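Local coordinates for protein lipase (Rhizopus niveus, PDB 1LGY) that hydrolyses the ester bonds of triacylglycerols and their partial glycerides, with strong preference for positions 1 and 3, releasing fatty acids, at residues N96-K101 / V108-L113; K101-A106 / N182-Y187; V67-K72 / T132-Y137. All blocks are in the same frame, centred on the assembly; numbering follows the deposited sequence.

Interaction 1: residues N96-K101 / V108-L113; sequences NFSDYK and VHAGFL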
loop_
_atom_site.group_PDB
_atom_site.type_symbol
_atom_site.label_atom_id
_atom_site.label_comp_id
_atom_site.label_asym_id
_atom_site.label_seq_id
_atom_site.Cartn_x
_atom_site.Cartn_y
_atom_site.Cartn_z
ATOM N N ASN A 96 -9.115 17.413 -3.907
ATOM C CA ASN A 96 -9.241 18.319 -2.812
ATOM C C ASN A 96 -8.677 17.734 -1.510
ATOM O O ASN A 96 -8.465 16.538 -1.397
ATOM C CB ASN A 96 -10.671 18.652 -2.643
ATOM C CG ASN A 96 -11.567 17.507 -2.242
ATOM O OD1 ASN A 96 -12.566 17.754 -1.574
ATOM N ND2 ASN A 96 -11.326 16.245 -2.598
ATOM N N PHE A 97 -8.437 18.543 -0.482
ATOM C CA PHE A 97 -7.786 18.081 0.734
ATOM C C PHE A 97 -8.621 18.124 1.990
ATOM O O PHE A 97 -9.610 18.847 2.059
ATOM C CB PHE A 97 -6.587 18.919 1.032
ATOM C CG PHE A 97 -5.340 18.760 0.188
ATOM C CD1 PHE A 97 -4.447 17.736 0.507
ATOM C CD2 PHE A 97 -5.060 19.657 -0.834
ATOM C CE1 PHE A 97 -3.255 17.596 -0.199
ATOM C CE2 PHE A 97 -3.881 19.522 -1.530
ATOM C CZ PHE A 97 -2.986 18.499 -1.214
ATOM N N SER A 98 -8.196 17.360 3.002
ATOM C CA SER A 98 -8.708 17.440 4.378
ATOM C C SER A 98 -7.481 17.613 5.273
ATOM O O SER A 98 -6.339 17.298 4.912
ATOM C CB SER A 98 -9.374 16.182 4.888
ATOM O OG SER A 98 -10.662 15.972 4.320
ATOM N N ASP A 99 -7.692 18.117 6.477
ATOM C CA ASP A 99 -6.617 18.327 7.415
ATOM C C ASP A 99 -6.311 17.014 8.050
ATOM O O ASP A 99 -7.203 16.199 8.313
ATOM C CB ASP A 99 -6.981 19.306 8.533
ATOM C CG ASP A 99 -6.838 20.778 8.152
ATOM O OD1 ASP A 99 -6.043 21.077 7.252
ATOM O OD2 ASP A 99 -7.499 21.630 8.776
ATOM N N TYR A 100 -4.987 16.872 8.214
ATOM C CA TYR A 100 -4.438 15.701 8.839
ATOM C C TYR A 100 -4.252 16.129 10.272
ATOM O O TYR A 100 -3.223 16.667 10.640
ATOM C CB TYR A 100 -3.087 15.332 8.200
ATOM C CG TYR A 100 -2.704 13.933 8.571
ATOM C CD1 TYR A 100 -3.639 12.923 8.414
ATOM C CD2 TYR A 100 -1.451 13.650 9.103
ATOM C CE1 TYR A 100 -3.331 11.628 8.795
ATOM C CE2 TYR A 100 -1.139 12.340 9.483
ATOM C CZ TYR A 100 -2.085 11.356 9.332
ATOM O OH TYR A 100 -1.833 10.094 9.774
ATOM N N LYS A 101 -5.273 15.844 11.064
ATOM C CA LYS A 101 -5.329 16.247 12.450
ATOM C C LYS A 101 -4.181 15.878 13.352
ATOM O O LYS A 101 -3.935 16.674 14.269
ATOM C CB LYS A 101 -6.621 15.733 13.102
ATOM C CG LYS A 101 -7.718 16.743 12.670
ATOM C CD LYS A 101 -9.127 16.629 13.248
ATOM C CE LYS A 101 -9.887 15.547 12.548
ATOM N NZ LYS A 101 -11.256 15.639 12.952
ATOM N N VAL A 108 -4.213 15.501 3.914
ATOM C CA VAL A 108 -4.223 14.322 3.062
ATOM C C VAL A 108 -5.424 14.420 2.126
ATOM O O VAL A 108 -6.332 15.206 2.383
ATOM C CB VAL A 108 -4.324 13.048 3.942
ATOM C CG1 VAL A 108 -3.064 12.887 4.777
ATOM C CG2 VAL A 108 -5.496 13.157 4.903
ATOM N N HIS A 109 -5.505 13.594 1.080
ATOM C CA HIS A 109 -6.625 13.583 0.168
ATOM C C HIS A 109 -7.876 13.388 0.964
ATOM O O HIS A 109 -7.935 12.551 1.844
ATOM C CB HIS A 109 -6.442 12.453 -0.810
ATOM C CG HIS A 109 -7.501 12.337 -1.898
ATOM N ND1 HIS A 109 -7.507 12.835 -3.125
ATOM C CD2 HIS A 109 -8.630 11.597 -1.793
ATOM C CE1 HIS A 109 -8.577 12.422 -3.753
ATOM N NE2 HIS A 109 -9.241 11.672 -2.926
ATOM N N ALA A 110 -8.846 14.242 0.743
ATOM C CA ALA A 110 -10.144 14.116 1.384
ATOM C C ALA A 110 -10.917 12.813 1.201
ATOM O O ALA A 110 -11.511 12.362 2.173
ATOM C CB ALA A 110 -11.061 15.227 0.913
ATOM N N GLY A 111 -11.011 12.165 0.029
ATOM C CA GLY A 111 -11.818 10.953 -0.094
ATOM C C GLY A 111 -11.146 9.725 0.503
ATOM O O GLY A 111 -11.833 8.860 1.054
ATOM N N PHE A 112 -9.800 9.661 0.440
ATOM C CA PHE A 112 -9.073 8.490 0.882
ATOM C C PHE A 112 -9.101 8.490 2.385
ATOM O O PHE A 112 -9.290 7.439 2.973
ATOM C CB PHE A 112 -7.623 8.509 0.433
ATOM C CG PHE A 112 -7.272 8.454 -1.058
ATOM C CD1 PHE A 112 -8.171 8.036 -2.029
ATOM C CD2 PHE A 112 -5.987 8.856 -1.446
ATOM C CE1 PHE A 112 -7.774 8.032 -3.377
ATOM C CE2 PHE A 112 -5.600 8.841 -2.788
ATOM C CZ PHE A 112 -6.502 8.427 -3.761
ATOM N N LEU A 113 -8.951 9.652 3.031
ATOM C CA LEU A 113 -9.146 9.762 4.453
ATOM C C LEU A 113 -10.593 9.442 4.806
ATOM O O LEU A 113 -10.739 8.624 5.706
ATOM C CB LEU A 113 -8.794 11.161 4.913
ATOM C CG LEU A 113 -8.823 11.239 6.400
ATOM C CD1 LEU A 113 -7.733 10.391 7.038
ATOM C CD2 LEU A 113 -8.684 12.678 6.740
#
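Val108 lays both methyls against the Tyr100 ring: Val108 CG1 lies 3.7 Å from Tyr100 CD1, with CG2 a little farther from the same atom. The tyrosine swings there with CG opposite its backbone N (chi1 -164°), while its hydroxyl reaches on to Gln160 of helix 146-161. The pair sits on a beta hairpin of two short antiparallel strands, 97-99 and 107-109. Ser98 and Val108 form its hydrogen-bonded pair: Ser98 N bonds to Val108 O at 2.9 Å, and Val108 N returns a bond to Ser98 O. Phe97 and His109 follow as a non-hydrogen-bonded pair whose side chains diverge; the Phe97 ring turns its edge to Val108 O and stacks with Phe216 beyond the hairpin. His109 then takes the N-cap position of helix 110-133. Beyond the two bridges, one more backbone bond follows at the helix start, from Ala110 N to Asn96 O over 3.2 Å. The Ala110 methyl sits between two polar side chains, with Ala110 CB 3.5 Å from Ser98 OG and 3.7 Å from Asn96 ND2. One turn later Leu113 CD2 comes within 4.0 Å of Ser98 CB. An amide at the start of a helix has no carbonyl of its own helix to bond, so the bond from Ala110 to Asn96 supplies an acceptor from the hairpin side and ties the helix start directly to the residue that leads into strand 97-99.

Interaction 2: residues K101-A106 / N182-Y187; sequences KPVKGA and NPTFAY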
loop_
_atom_site.group_PDB
_atom_site.type_symbol
_atom_site.label_atom_id
_atom_site.label_comp_id
_atom_site.label_asym_id
_atom_site.label_seq_id
_atom_site.Cartn_x
_atom_site.Cartn_y
_atom_site.Cartn_z
ATOM N N LYS A 101 -5.273 15.844 11.064
ATOM C CA LYS A 101 -5.329 16.247 12.450
ATOM C C LYS A 101 -4.181 15.878 13.352
ATOM O O LYS A 101 -3.935 16.674 14.269
ATOM C CB LYS A 101 -6.621 15.733 13.102
ATOM C CG LYS A 101 -7.718 16.743 12.670
ATOM C CD LYS A 101 -9.127 16.629 13.248
ATOM C CE LYS A 101 -9.887 15.547 12.548
ATOM N NZ LYS A 101 -11.256 15.639 12.952
ATOM N N PRO A 102 -3.457 14.754 13.178
ATOM C CA PRO A 102 -2.304 14.434 14.011
ATOM C C PRO A 102 -1.120 15.346 13.846
ATOM O O PRO A 102 -0.403 15.572 14.804
ATOM C CB PRO A 102 -1.988 13.014 13.666
ATOM C CG PRO A 102 -3.363 12.443 13.444
ATOM C CD PRO A 102 -3.934 13.533 12.538
ATOM N N VAL A 103 -0.922 15.924 12.664
ATOM C CA VAL A 103 0.254 16.736 12.366
ATOM C C VAL A 103 -0.140 18.099 11.852
ATOM O O VAL A 103 -0.922 18.184 10.904
ATOM C CB VAL A 103 1.106 16.044 11.324
ATOM C CG1 VAL A 103 2.374 16.838 11.108
ATOM C CG2 VAL A 103 1.419 14.624 11.797
ATOM N N LYS A 104 0.416 19.131 12.526
ATOM C CA LYS A 104 0.188 20.546 12.262
ATOM C C LYS A 104 0.920 20.881 10.996
ATOM O O LYS A 104 2.067 20.500 10.791
ATOM C CB LYS A 104 0.652 21.351 13.533
ATOM C CG LYS A 104 1.753 22.425 13.715
ATOM C CD LYS A 104 1.404 23.795 13.102
ATOM C CE LYS A 104 2.524 24.815 13.249
ATOM N NZ LYS A 104 2.310 25.891 12.292
ATOM N N GLY A 105 0.075 21.385 10.087
ATOM C CA GLY A 105 0.517 21.720 8.755
ATOM C C GLY A 105 0.234 20.643 7.715
ATOM O O GLY A 105 0.389 20.887 6.506
ATOM N N ALA A 106 -0.154 19.431 8.122
ATOM C CA ALA A 106 -0.411 18.341 7.180
ATOM C C ALA A 106 -1.857 18.279 6.711
ATOM O O ALA A 106 -2.784 18.672 7.430
ATOM C CB ALA A 106 -0.073 17.043 7.853
ATOM N N ASN A 182 -0.056 16.356 1.113
ATOM C CA ASN A 182 0.709 17.555 0.789
ATOM C C ASN A 182 2.175 17.472 1.253
ATOM O O ASN A 182 2.526 16.475 1.890
ATOM C CB ASN A 182 -0.031 18.727 1.443
ATOM C CG ASN A 182 0.189 18.787 2.950
ATOM O OD1 ASN A 182 0.370 19.854 3.528
ATOM N ND2 ASN A 182 0.221 17.672 3.665
ATOM N N PRO A 183 3.105 18.409 0.991
ATOM C CA PRO A 183 4.490 18.239 1.409
ATOM C C PRO A 183 4.734 18.055 2.895
ATOM O O PRO A 183 5.566 17.212 3.233
ATOM C CB PRO A 183 5.176 19.451 0.821
ATOM C CG PRO A 183 4.332 19.807 -0.400
ATOM C CD PRO A 183 2.958 19.580 0.112
ATOM N N THR A 184 4.043 18.793 3.799
ATOM C CA THR A 184 4.216 18.593 5.228
ATOM C C THR A 184 3.848 17.177 5.606
ATOM O O THR A 184 4.442 16.628 6.523
ATOM C CB THR A 184 3.335 19.554 6.076
ATOM O OG1 THR A 184 3.781 20.912 5.852
ATOM C CG2 THR A 184 3.380 19.189 7.563
ATOM N N PHE A 185 2.868 16.515 4.976
ATOM C CA PHE A 185 2.516 15.161 5.384
ATOM C C PHE A 185 3.636 14.268 4.926
ATOM O O PHE A 185 4.058 13.412 5.677
ATOM C CB PHE A 185 1.184 14.736 4.750
ATOM C CG PHE A 185 0.861 13.257 4.760
ATOM C CD1 PHE A 185 0.305 12.664 5.875
ATOM C CD2 PHE A 185 1.141 12.474 3.613
ATOM C CE1 PHE A 185 0.022 11.288 5.876
ATOM C CE2 PHE A 185 0.856 11.115 3.624
ATOM C CZ PHE A 185 0.299 10.522 4.756
ATOM N N ALA A 186 4.146 14.480 3.736
ATOM C CA ALA A 186 5.242 13.686 3.216
ATOM C C ALA A 186 6.458 13.716 4.123
ATOM O O ALA A 186 7.105 12.709 4.432
ATOM C CB ALA A 186 5.616 14.245 1.847
ATOM N N TYR A 187 6.708 14.920 4.616
ATOM C CA TYR A 187 7.845 15.157 5.442
ATOM C C TYR A 187 7.660 14.361 6.703
ATOM O O TYR A 187 8.552 13.610 7.073
ATOM C CB TYR A 187 7.974 16.656 5.757
ATOM C CG TYR A 187 9.039 16.923 6.819
ATOM C CD1 TYR A 187 10.371 16.868 6.451
ATOM C CD2 TYR A 187 8.690 17.145 8.154
ATOM C CE1 TYR A 187 11.367 17.021 7.407
ATOM C CE2 TYR A 187 9.692 17.299 9.122
ATOM C CZ TYR A 187 11.019 17.231 8.721
ATOM O OH TYR A 187 12.032 17.309 9.643
#
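With chi1 of -65°, Thr184 holds CG2 opposite its own backbone N and OG1 beside it, which sets the methyl across the backbone of Gly105 and Ala106: Thr184 CG2 is 3.5 Å from Gly105 C and 3.6 Å from Ala106 N. Thr184 CB comes still nearer, 3.3 Å from Gly105 O, so the threonine covers the peptide link between these two residues with its branched carbon. Thr184 CG2 also reaches Lys104 O at 3.7 Å and, more loosely, Val103 CG1. What it packs on is a type II beta turn from Val103 to Ala106, closed by a bond of 3.1 Å from Ala106 N to Val103 O. Gly105 takes the third place with positive phi (97°), a position that glycine commonly fills in such turns. Ala106 makes the inner part of the contact, Ala106 CB lying 4.1 Å from Phe185 CB, while the phenyl ring leads off to meet Tyr100 edge-to-face. Asn182, at the N-cap position before helix 183-192, lies alongside the backbone of Ala106. The loop between strands 97-99 and 107-109 is thus laid against the first turn of helix 183-192, with Pro102 and Phe185 each touching helix 146-161, and with Asn182 joined to Lys107 of strand 107-109 by a backbone hydrogen bond.

Interaction 3: residues V67-K72 / T132-Y137; sequences VLRSDK and TAHPTY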
loop_
_atom_site.group_PDB
_atom_site.type_symbol
_atom_site.label_atom_id
_atom_site.label_comp_id
_atom_site.label_asym_id
_atom_site.label_seq_id
_atom_site.Cartn_x
_atom_site.Cartn_y
_atom_site.Cartn_z
ATOM N N VAL A 67 -7.089 -8.913 8.044
ATOM C CA VAL A 67 -5.928 -9.073 8.926
ATOM C C VAL A 67 -5.568 -10.553 8.792
ATOM O O VAL A 67 -6.429 -11.440 8.785
ATOM C CB VAL A 67 -6.304 -8.713 10.382
ATOM C CG1 VAL A 67 -5.122 -8.998 11.274
ATOM C CG2 VAL A 67 -6.625 -7.217 10.514
ATOM N N LEU A 68 -4.290 -10.848 8.645
ATOM C CA LEU A 68 -3.901 -12.231 8.445
ATOM C C LEU A 68 -2.743 -12.526 9.379
ATOM O O LEU A 68 -1.900 -11.648 9.489
ATOM C CB LEU A 68 -3.509 -12.354 6.987
ATOM C CG LEU A 68 -2.946 -13.676 6.494
ATOM C CD1 LEU A 68 -4.048 -14.595 6.041
ATOM C CD2 LEU A 68 -2.052 -13.419 5.292
ATOM N N ARG A 69 -2.649 -13.630 10.124
ATOM C CA ARG A 69 -1.448 -13.946 10.906
ATOM C C ARG A 69 -0.772 -15.188 10.328
ATOM O O ARG A 69 -1.373 -16.077 9.721
ATOM C CB ARG A 69 -1.828 -14.189 12.344
ATOM C CG ARG A 69 -0.660 -14.311 13.290
ATOM C CD ARG A 69 -1.190 -14.803 14.585
ATOM N NE ARG A 69 -1.580 -16.191 14.466
ATOM C CZ ARG A 69 -2.708 -16.623 15.004
ATOM N NH1 ARG A 69 -3.523 -15.839 15.685
ATOM N NH2 ARG A 69 -3.097 -17.857 14.778
ATOM N N SER A 70 0.546 -15.257 10.424
ATOM C CA SER A 70 1.351 -16.355 9.880
ATOM C C SER A 70 2.315 -16.634 11.003
ATOM O O SER A 70 3.227 -15.831 11.250
ATOM C CB SER A 70 2.194 -15.962 8.693
ATOM O OG SER A 70 3.191 -16.934 8.406
ATOM N N ASP A 71 2.069 -17.747 11.708
ATOM C CA ASP A 71 2.943 -18.106 12.800
ATOM C C ASP A 71 4.329 -18.523 12.355
ATOM O O ASP A 71 5.328 -18.297 13.037
ATOM C CB ASP A 71 2.270 -19.190 13.567
ATOM C CG ASP A 71 1.056 -18.653 14.283
ATOM O OD1 ASP A 71 1.128 -17.554 14.808
ATOM O OD2 ASP A 71 0.034 -19.328 14.326
ATOM N N LYS A 72 4.364 -19.044 11.130
ATOM C CA LYS A 72 5.611 -19.446 10.541
ATOM C C LYS A 72 6.537 -18.257 10.315
ATOM O O LYS A 72 7.671 -18.248 10.770
ATOM C CB LYS A 72 5.282 -20.127 9.252
ATOM C CG LYS A 72 6.493 -20.904 8.789
ATOM C CD LYS A 72 6.106 -21.954 7.753
ATOM C CE LYS A 72 5.586 -23.289 8.330
ATOM N NZ LYS A 72 4.277 -23.208 8.962
ATOM N N THR A 132 -0.992 -8.478 21.265
ATOM C CA THR A 132 -1.055 -8.916 22.673
ATOM C C THR A 132 -1.025 -10.460 22.672
ATOM O O THR A 132 -0.461 -11.121 23.549
ATOM C CB THR A 132 -2.369 -8.392 23.376
ATOM O OG1 THR A 132 -2.324 -6.957 23.455
ATOM C CG2 THR A 132 -2.518 -8.952 24.784
ATOM N N ALA A 133 -1.608 -11.092 21.660
ATOM C CA ALA A 133 -1.511 -12.535 21.550
ATOM C C ALA A 133 -0.100 -12.921 21.118
ATOM O O ALA A 133 0.475 -13.893 21.606
ATOM C CB ALA A 133 -2.508 -13.047 20.513
ATOM N N HIS A 134 0.511 -12.090 20.278
ATOM C CA HIS A 134 1.781 -12.407 19.651
ATOM C C HIS A 134 2.764 -11.261 19.566
ATOM O O HIS A 134 2.950 -10.673 18.501
ATOM C CB HIS A 134 1.567 -12.873 18.266
ATOM C CG HIS A 134 0.703 -14.075 18.181
ATOM N ND1 HIS A 134 -0.587 -14.068 17.908
ATOM C CD2 HIS A 134 1.155 -15.352 18.344
ATOM C CE1 HIS A 134 -0.951 -15.321 17.896
ATOM N NE2 HIS A 134 0.095 -16.081 18.155
ATOM N N PRO A 135 3.464 -10.974 20.666
ATOM C CA PRO A 135 4.205 -9.752 20.926
ATOM C C PRO A 135 5.533 -9.576 20.228
ATOM O O PRO A 135 6.098 -8.479 20.249
ATOM C CB PRO A 135 4.370 -9.747 22.395
ATOM C CG PRO A 135 3.546 -10.880 22.923
ATOM C CD PRO A 135 3.620 -11.869 21.787
ATOM N N THR A 136 6.006 -10.702 19.679
ATOM C CA THR A 136 7.278 -10.804 18.979
ATOM C C THR A 136 7.148 -10.677 17.460
ATOM O O THR A 136 8.129 -10.623 16.728
ATOM C CB THR A 136 7.941 -12.161 19.304
ATOM O OG1 THR A 136 7.173 -13.199 18.663
ATOM C CG2 THR A 136 8.022 -12.384 20.822
ATOM N N TYR A 137 5.916 -10.719 16.969
ATOM C CA TYR A 137 5.610 -10.612 15.554
ATOM C C TYR A 137 5.589 -9.180 15.059
ATOM O O TYR A 137 5.328 -8.237 15.814
ATOM C CB TYR A 137 4.276 -11.223 15.310
ATOM C CG TYR A 137 4.115 -12.720 15.496
ATOM C CD1 TYR A 137 4.993 -13.486 16.262
ATOM C CD2 TYR A 137 3.001 -13.321 14.889
ATOM C CE1 TYR A 137 4.761 -14.841 16.426
ATOM C CE2 TYR A 137 2.763 -14.681 15.046
ATOM C CZ TYR A 137 3.653 -15.434 15.807
ATOM O OH TYR A 137 3.486 -16.809 15.871
#
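Asp71 OD1 is gripped by two groups: Tyr137 OH donates to it at 2.7 Å, and Arg69 NE, two residues back along its own segment, forms a salt bridge to it at 3.1 Å. The tyrosine's bond crosses the contact, reaching the oxygen on its anti side and about 30° out of the carboxylate plane. The arginine's is weak as a hydrogen bond, strongly bent at the hydrogen. The other carboxylate oxygen, OD2, has a salt bridge to Lys51, so both oxygens face a positive charge, which would be expected to keep the aspartate ionised. Asp71 reaches Tyr137 with CG beside its backbone N (chi1 -69°), and OD1 also lies at the tyrosine's edge, near the ring plane. Arg69 CG meets that edge too, 3.9 Å from Tyr137 CE2. The contact belongs to the outer rim of the alpha/beta-hydrolase fold: strand 63-70 of the central sheet ends at Ser70, while helix 110-133 ends just before His134 and the chain makes a type I turn from His134 to Tyr137 before entering strand 138-144. In that turn His134 CB lies over the centre of the Tyr137 ring, 3.6 Å above its plane. The His134 and Arg69 side chains cross at about a right angle, and the arginine bends at chi3, so that one face of its guanidinium meets His134 CE1. That carbon, His134 CE1, is 3.4 Å from Arg69 NH1 and as close to Arg69 CD, with the ring and guanidinium planes 45° apart. Arg69 NH1 also donates to Gln130 OE1 of helix 110-133.

Interactions 1 and 2 are neighbours, their centres 10 Å apart. They share Lys101, and Val108 of interaction 1 packs on Phe185 of interaction 2, so hairpin 97-109 meets both helix 110-133 and helix 183-192. Interaction 3 lies 31 Å from each, centre to centre, at the far end of helix 110-133: interaction 1 uses the helix's first turn, interaction 3 the turn that follows its last residue. Along the chain, interaction 1 is nested within the span closed by interaction 3, whereas interaction 2 crosses both. The helix start is thereby held to the hairpin, and the turn after its end to the end of strand 63-70 and the residue following it, away from the catalytic Ser145, Asp204 and His257.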